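Long-range contact in Esterase/lipase (Uncultured bacterium, PDB 3K6K), which probably hydrolyses carboxylic ester bonds, as an esterase of the hormone-sensitive lipase type built on the alpha/beta hydrolase fold: residues M183-N197 with M243-S257. Numbering follows the deposited sequence.
With SO4 (sulfate ion), chain F.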
loop_
_atom_site.group_PDB
_atom_site.type_symbol
_atom_site.label_atom_id
_atom_site.label_comp_id
_atom_site.label_asym_id
_atom_site.label_seq_id
_atom_site.Cartn_x
_atom_site.Cartn_y
_atom_site.Cartn_z
ATOM N N MET A 183 2.790 11.375 -1.739
ATOM C CA MET A 183 1.423 11.839 -2.044
ATOM C C MET A 183 0.419 11.577 -0.904
ATOM O O MET A 183 0.258 10.464 -0.438
ATOM C CB MET A 183 0.894 11.229 -3.365
ATOM C CG MET A 183 1.728 11.586 -4.595
ATOM S SD MET A 183 1.222 10.570 -5.997
ATOM C CE MET A 183 2.378 9.219 -5.854
ATOM N N LEU A 184 -0.268 12.621 -0.465
ATOM C CA LEU A 184 -1.163 12.547 0.681
ATOM C C LEU A 184 -2.568 12.616 0.059
ATOM O O LEU A 184 -2.916 13.659 -0.518
ATOM C CB LEU A 184 -0.852 13.766 1.581
ATOM C CG LEU A 184 0.212 13.712 2.678
ATOM C CD1 LEU A 184 1.250 12.581 2.531
ATOM C CD2 LEU A 184 0.879 15.057 3.077
ATOM N N SER A 185 -3.339 11.509 0.078
ATOM C CA SER A 185 -4.693 11.460 -0.485
ATOM C C SER A 185 -4.744 12.016 -1.917
ATOM O O SER A 185 -5.571 12.913 -2.209
ATOM C CB SER A 185 -5.668 12.307 0.353
ATOM O OG SER A 185 -5.849 11.806 1.695
ATOM N N PRO A 186 -3.905 11.475 -2.832
ATOM C CA PRO A 186 -3.801 12.071 -4.152
ATOM C C PRO A 186 -5.107 12.066 -4.971
ATOM O O PRO A 186 -5.878 11.096 -4.927
ATOM C CB PRO A 186 -2.694 11.240 -4.831
ATOM C CG PRO A 186 -2.591 10.030 -4.079
ATOM C CD PRO A 186 -3.105 10.245 -2.712
ATOM N N PHE A 187 -5.370 13.164 -5.673
ATOM C CA PHE A 187 -6.556 13.278 -6.568
ATOM C C PHE A 187 -6.043 12.983 -7.963
ATOM O O PHE A 187 -5.343 13.799 -8.552
ATOM C CB PHE A 187 -7.129 14.696 -6.477
ATOM C CG PHE A 187 -8.422 14.921 -7.273
ATOM C CD1 PHE A 187 -8.800 16.202 -7.620
ATOM C CD2 PHE A 187 -9.278 13.854 -7.605
ATOM C CE1 PHE A 187 -9.947 16.433 -8.313
ATOM C CE2 PHE A 187 -10.443 14.077 -8.257
ATOM C CZ PHE A 187 -10.798 15.378 -8.611
ATOM N N VAL A 188 -6.335 11.792 -8.478
ATOM C CA VAL A 188 -5.663 11.354 -9.666
ATOM C C VAL A 188 -6.581 10.775 -10.708
ATOM O O VAL A 188 -6.108 10.289 -11.738
ATOM C CB VAL A 188 -4.536 10.350 -9.355
ATOM C CG1 VAL A 188 -3.325 11.090 -8.891
ATOM C CG2 VAL A 188 -4.986 9.292 -8.349
ATOM N N ASP A 189 -7.882 10.812 -10.454
ATOM C CA ASP A 189 -8.842 10.373 -11.459
ATOM C C ASP A 189 -10.015 11.328 -11.549
ATOM O O ASP A 189 -11.011 11.114 -10.877
ATOM C CB ASP A 189 -9.380 9.007 -11.119
ATOM C CG ASP A 189 -10.173 8.389 -12.270
ATOM O OD1 ASP A 189 -10.475 7.188 -12.216
ATOM O OD2 ASP A 189 -10.500 9.107 -13.236
ATOM N N LEU A 190 -9.909 12.371 -12.384
ATOM C CA LEU A 190 -10.995 13.350 -12.533
ATOM C C LEU A 190 -12.244 12.829 -13.200
ATOM O O LEU A 190 -13.228 13.578 -13.359
ATOM C CB LEU A 190 -10.520 14.618 -13.212
ATOM C CG LEU A 190 -9.945 15.504 -12.100
ATOM C CD1 LEU A 190 -8.671 14.872 -11.483
ATOM C CD2 LEU A 190 -9.642 16.898 -12.672
ATOM N N THR A 191 -12.254 11.542 -13.540
ATOM C CA THR A 191 -13.521 10.904 -13.912
ATOM C C THR A 191 -14.430 10.601 -12.746
ATOM O O THR A 191 -15.617 10.410 -12.947
ATOM C CB THR A 191 -13.377 9.613 -14.786
ATOM O OG1 THR A 191 -13.052 8.497 -13.959
ATOM C CG2 THR A 191 -12.333 9.755 -15.914
ATOM N N LEU A 192 -13.897 10.473 -11.529
ATOM C CA LEU A 192 -14.738 10.252 -10.339
ATOM C C LEU A 192 -15.793 9.135 -10.459
ATOM O O LEU A 192 -16.983 9.421 -10.364
ATOM C CB LEU A 192 -15.434 11.565 -9.925
ATOM C CG LEU A 192 -14.561 12.846 -9.759
ATOM C CD1 LEU A 192 -15.420 14.073 -9.779
ATOM C CD2 LEU A 192 -13.801 12.843 -8.451
ATOM N N SER A 193 -15.367 7.867 -10.556
ATOM C CA SER A 193 -16.218 6.790 -11.116
ATOM C C SER A 193 -15.982 5.449 -10.456
ATOM O O SER A 193 -16.767 4.492 -10.640
ATOM C CB SER A 193 -16.081 6.765 -12.639
ATOM O OG SER A 193 -14.762 6.417 -13.037
ATOM N N ARG A 194 -14.891 5.392 -9.692
ATOM C CA ARG A 194 -14.301 4.194 -9.098
ATOM C C ARG A 194 -15.047 3.843 -7.790
ATOM O O ARG A 194 -15.956 4.584 -7.371
ATOM C CB ARG A 194 -12.775 4.456 -8.925
ATOM C CG ARG A 194 -12.095 4.215 -10.269
ATOM C CD ARG A 194 -10.629 4.561 -10.518
ATOM N NE ARG A 194 -10.176 3.380 -11.198
ATOM C CZ ARG A 194 -10.117 3.184 -12.510
ATOM N NH1 ARG A 194 -10.325 4.135 -13.399
ATOM N NH2 ARG A 194 -9.773 1.995 -12.922
ATOM N N TRP A 195 -14.682 2.738 -7.147
ATOM C CA TRP A 195 -15.481 2.194 -6.064
ATOM C C TRP A 195 -15.712 3.150 -4.861
ATOM O O TRP A 195 -16.871 3.303 -4.404
ATOM C CB TRP A 195 -14.885 0.868 -5.616
ATOM C CG TRP A 195 -15.618 0.198 -4.500
ATOM C CD1 TRP A 195 -16.633 -0.714 -4.643
ATOM C CD2 TRP A 195 -15.448 0.382 -3.046
ATOM N NE1 TRP A 195 -17.074 -1.128 -3.397
ATOM C CE2 TRP A 195 -16.370 -0.480 -2.406
ATOM C CE3 TRP A 195 -14.581 1.134 -2.250
ATOM C CZ2 TRP A 195 -16.487 -0.574 -1.000
ATOM C CZ3 TRP A 195 -14.694 1.033 -0.847
ATOM C CH2 TRP A 195 -15.657 0.198 -0.238
ATOM N N SER A 196 -14.645 3.789 -4.340
ATOM C CA SER A 196 -14.821 4.645 -3.157
ATOM C C SER A 196 -15.678 5.863 -3.506
ATOM O O SER A 196 -16.379 6.393 -2.636
ATOM C CB SER A 196 -13.472 5.087 -2.522
ATOM O OG SER A 196 -12.610 5.729 -3.464
ATOM N N ASN A 197 -15.620 6.317 -4.753
ATOM C CA ASN A 197 -16.397 7.505 -5.153
ATOM C C ASN A 197 -17.867 7.388 -4.827
ATOM O O ASN A 197 -18.522 8.384 -4.523
ATOM C CB ASN A 197 -16.263 7.813 -6.634
ATOM C CG ASN A 197 -14.872 8.161 -6.997
ATOM O OD1 ASN A 197 -14.501 9.340 -7.153
ATOM N ND2 ASN A 197 -14.040 7.145 -7.047
ATOM N N MET A 243 7.351 5.686 -4.925
ATOM C CA MET A 243 6.187 6.384 -4.454
ATOM C C MET A 243 5.827 5.922 -3.040
ATOM O O MET A 243 5.866 4.717 -2.745
ATOM C CB MET A 243 5.038 6.082 -5.390
ATOM C CG MET A 243 5.117 6.730 -6.770
ATOM S SD MET A 243 3.617 6.218 -7.654
ATOM C CE MET A 243 3.641 7.096 -9.226
ATOM N N LEU A 244 5.528 6.895 -2.166
ATOM C CA LEU A 244 4.902 6.642 -0.879
ATOM C C LEU A 244 3.577 7.388 -0.981
ATOM O O LEU A 244 3.561 8.577 -1.289
ATOM C CB LEU A 244 5.764 7.161 0.263
ATOM C CG LEU A 244 5.187 6.955 1.696
ATOM C CD1 LEU A 244 5.267 5.443 2.218
ATOM C CD2 LEU A 244 5.821 7.943 2.682
ATOM N N ILE A 245 2.467 6.657 -0.847
ATOM C CA ILE A 245 1.107 7.203 -0.776
ATOM C C ILE A 245 0.534 7.010 0.663
ATOM O O ILE A 245 0.594 5.918 1.260
ATOM C CB ILE A 245 0.158 6.542 -1.855
ATOM C CG1 ILE A 245 0.762 6.612 -3.253
ATOM C CG2 ILE A 245 -1.207 7.248 -1.895
ATOM C CD1 ILE A 245 0.142 5.729 -4.166
ATOM N N HIS A 246 0.045 8.076 1.273
ATOM C CA HIS A 246 -0.779 7.907 2.472
ATOM C C HIS A 246 -2.212 8.295 2.189
ATOM O O HIS A 246 -2.449 9.135 1.309
ATOM C CB HIS A 246 -0.238 8.718 3.613
ATOM C CG HIS A 246 0.931 8.079 4.256
ATOM N ND1 HIS A 246 1.415 8.467 5.485
ATOM C CD2 HIS A 246 1.669 7.013 3.872
ATOM C CE1 HIS A 246 2.445 7.705 5.798
ATOM N NE2 HIS A 246 2.598 6.790 4.852
ATOM N N VAL A 247 -3.173 7.719 2.907
ATOM C CA VAL A 247 -4.560 8.125 2.685
ATOM C C VAL A 247 -5.387 7.629 3.875
ATOM O O VAL A 247 -4.927 6.748 4.633
ATOM C CB VAL A 247 -5.059 7.540 1.287
ATOM C CG1 VAL A 247 -5.002 5.963 1.270
ATOM C CG2 VAL A 247 -6.416 8.067 0.863
ATOM N N GLY A 248 -6.593 8.181 4.044
ATOM C CA GLY A 248 -7.511 7.754 5.087
ATOM C C GLY A 248 -8.615 6.858 4.564
ATOM O O GLY A 248 -8.847 6.797 3.338
ATOM N N SER A 249 -9.247 6.141 5.480
ATOM C CA SER A 249 -10.420 5.366 5.209
ATOM C C SER A 249 -11.604 6.190 4.730
ATOM O O SER A 249 -12.369 5.698 3.881
ATOM C CB SER A 249 -10.881 4.622 6.478
ATOM O OG SER A 249 -10.592 5.390 7.667
ATOM N N GLU A 250 -11.814 7.378 5.307
ATOM C CA GLU A 250 -13.083 8.106 5.059
ATOM C C GLU A 250 -12.981 8.978 3.808
ATOM O O GLU A 250 -13.223 10.223 3.801
ATOM C CB GLU A 250 -13.512 8.944 6.249
ATOM C CG GLU A 250 -13.436 8.229 7.562
ATOM C CD GLU A 250 -14.169 6.932 7.601
ATOM O OE1 GLU A 250 -15.399 6.944 7.552
ATOM O OE2 GLU A 250 -13.522 5.869 7.734
ATOM N N GLU A 251 -12.640 8.322 2.720
ATOM C CA GLU A 251 -12.278 9.058 1.542
ATOM C C GLU A 251 -13.007 8.619 0.258
ATOM O O GLU A 251 -12.874 7.483 -0.231
ATOM C CB GLU A 251 -10.762 8.999 1.378
ATOM C CG GLU A 251 -10.046 9.724 2.474
ATOM C CD GLU A 251 -8.814 10.447 1.973
ATOM O OE1 GLU A 251 -8.951 11.065 0.916
ATOM O OE2 GLU A 251 -7.713 10.415 2.606
ATOM N N ALA A 252 -13.781 9.550 -0.286
ATOM C CA ALA A 252 -14.398 9.345 -1.595
ATOM C C ALA A 252 -13.311 8.968 -2.652
ATOM O O ALA A 252 -13.630 8.296 -3.622
ATOM C CB ALA A 252 -15.114 10.624 -2.027
ATOM N N LEU A 253 -12.069 9.443 -2.449
ATOM C CA LEU A 253 -10.915 9.287 -3.364
ATOM C C LEU A 253 -9.894 8.195 -2.875
ATOM O O LEU A 253 -8.714 8.176 -3.238
ATOM C CB LEU A 253 -10.210 10.631 -3.587
ATOM C CG LEU A 253 -11.037 11.852 -4.033
ATOM C CD1 LEU A 253 -10.158 13.047 -4.389
ATOM C CD2 LEU A 253 -11.897 11.462 -5.248
ATOM N N LEU A 254 -10.371 7.312 -2.030
ATOM C CA LEU A 254 -9.599 6.151 -1.632
ATOM C C LEU A 254 -9.225 5.305 -2.825
ATOM O O LEU A 254 -8.111 4.763 -2.849
ATOM C CB LEU A 254 -10.356 5.260 -0.643
ATOM C CG LEU A 254 -9.607 3.984 -0.182
ATOM C CD1 LEU A 254 -8.398 4.328 0.617
ATOM C CD2 LEU A 254 -10.544 3.052 0.669
ATOM N N SER A 255 -10.133 5.141 -3.790
ATOM C CA SER A 255 -9.792 4.256 -4.905
ATOM C C SER A 255 -8.764 4.959 -5.818
ATOM O O SER A 255 -8.168 4.293 -6.644
ATOM C CB SER A 255 -11.021 3.765 -5.678
ATOM O OG SER A 255 -11.929 3.062 -4.831
ATOM N N ASP A 256 -8.541 6.276 -5.648
ATOM C CA ASP A 256 -7.448 6.976 -6.364
ATOM C C ASP A 256 -6.057 6.453 -5.903
ATOM O O ASP A 256 -5.146 6.178 -6.722
ATOM C CB ASP A 256 -7.480 8.516 -6.180
ATOM C CG ASP A 256 -8.466 9.253 -7.160
ATOM O OD1 ASP A 256 -8.167 10.385 -7.530
ATOM O OD2 ASP A 256 -9.513 8.737 -7.583
ATOM N N SER A 257 -5.918 6.354 -4.593
ATOM C CA SER A 257 -4.745 5.784 -3.979
ATOM C C SER A 257 -4.526 4.329 -4.323
ATOM O O SER A 257 -3.436 3.985 -4.761
ATOM C CB SER A 257 -4.755 5.999 -2.466
ATOM O OG SER A 257 -4.486 7.359 -2.186
HETATM S S SO4 F . -9.709 1.220 -16.550
HETATM O O1 SO4 F . -10.637 1.074 -15.424
HETATM O O2 SO4 F . -9.520 -0.119 -17.151
HETATM O O3 SO4 F . -10.192 2.250 -17.484
HETATM O O4 SO4 F . -8.397 1.700 -16.142
HETATM O O HOH W 1 -6.359 9.282 -2.832
HETATM O O HOH W 2 -11.788 9.681 -8.576
HETATM O O HOH W 3 -11.345 7.378 -6.243
#
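In this alpha/beta hydrolase fold, two adjacent parallel strands, 180-184 and 243-248, end beside the probable acid of a Ser-His-Glu triad, and the contact between Ser185 and Glu251 illustrates how such a residue is positioned by the loop next door. Met183 N donates to Leu244 O, His246 N donates to Met183 O, and Ser185 N extends the pairing by donating to His246 O. The Ser185 side chain, turned so that OG lies beside its own backbone N (chi1 -64°), accepts from Val282 N and donates to Glu251 OE2 over a very short 2.5 Å. Gly248 N reaches the same oxygen from its anti side, so two donors hold it, while Glu251 OE1 is hydrogen-bonded to His281 ND1, completing a geometry consistent with a charge relay to Ser157.

Beyond the strands, Asp256 at the start of helix 254-266 turns its carboxylate to the loop of the other segment. Asp256 OD1 takes Val188 N at a very short 2.5 Å, nearly straight, and Asp189 N at 3.0 Å from above the carboxylate plane. Asp189 directs its own carboxylate elsewhere: Asp189 OD2 accepts Thr191 N, an Asx turn, and Thr191 OG1 from the same face of its plane, and Asp189 OD1 forms a salt bridge with Arg194 NH1 at 3.3 Å, lying near the guanidinium plane. An alanine in place of Asp189 would probably leave Arg194 without its carboxylate mate and the turn at Thr191 less firmly held.

Farther along, Leu253 CD1 packs obliquely against Phe187 CD2. The two helix starts meet reciprocally through serines: Ser255 OG accepts Ser196 N and also hydrogen-bonds to Glu262 of the second subunit, at the dimer interface, and Ser196 OG accepts Ser255 N at 2.6 Å while donating to Ala252 O from above the carbonyl plane.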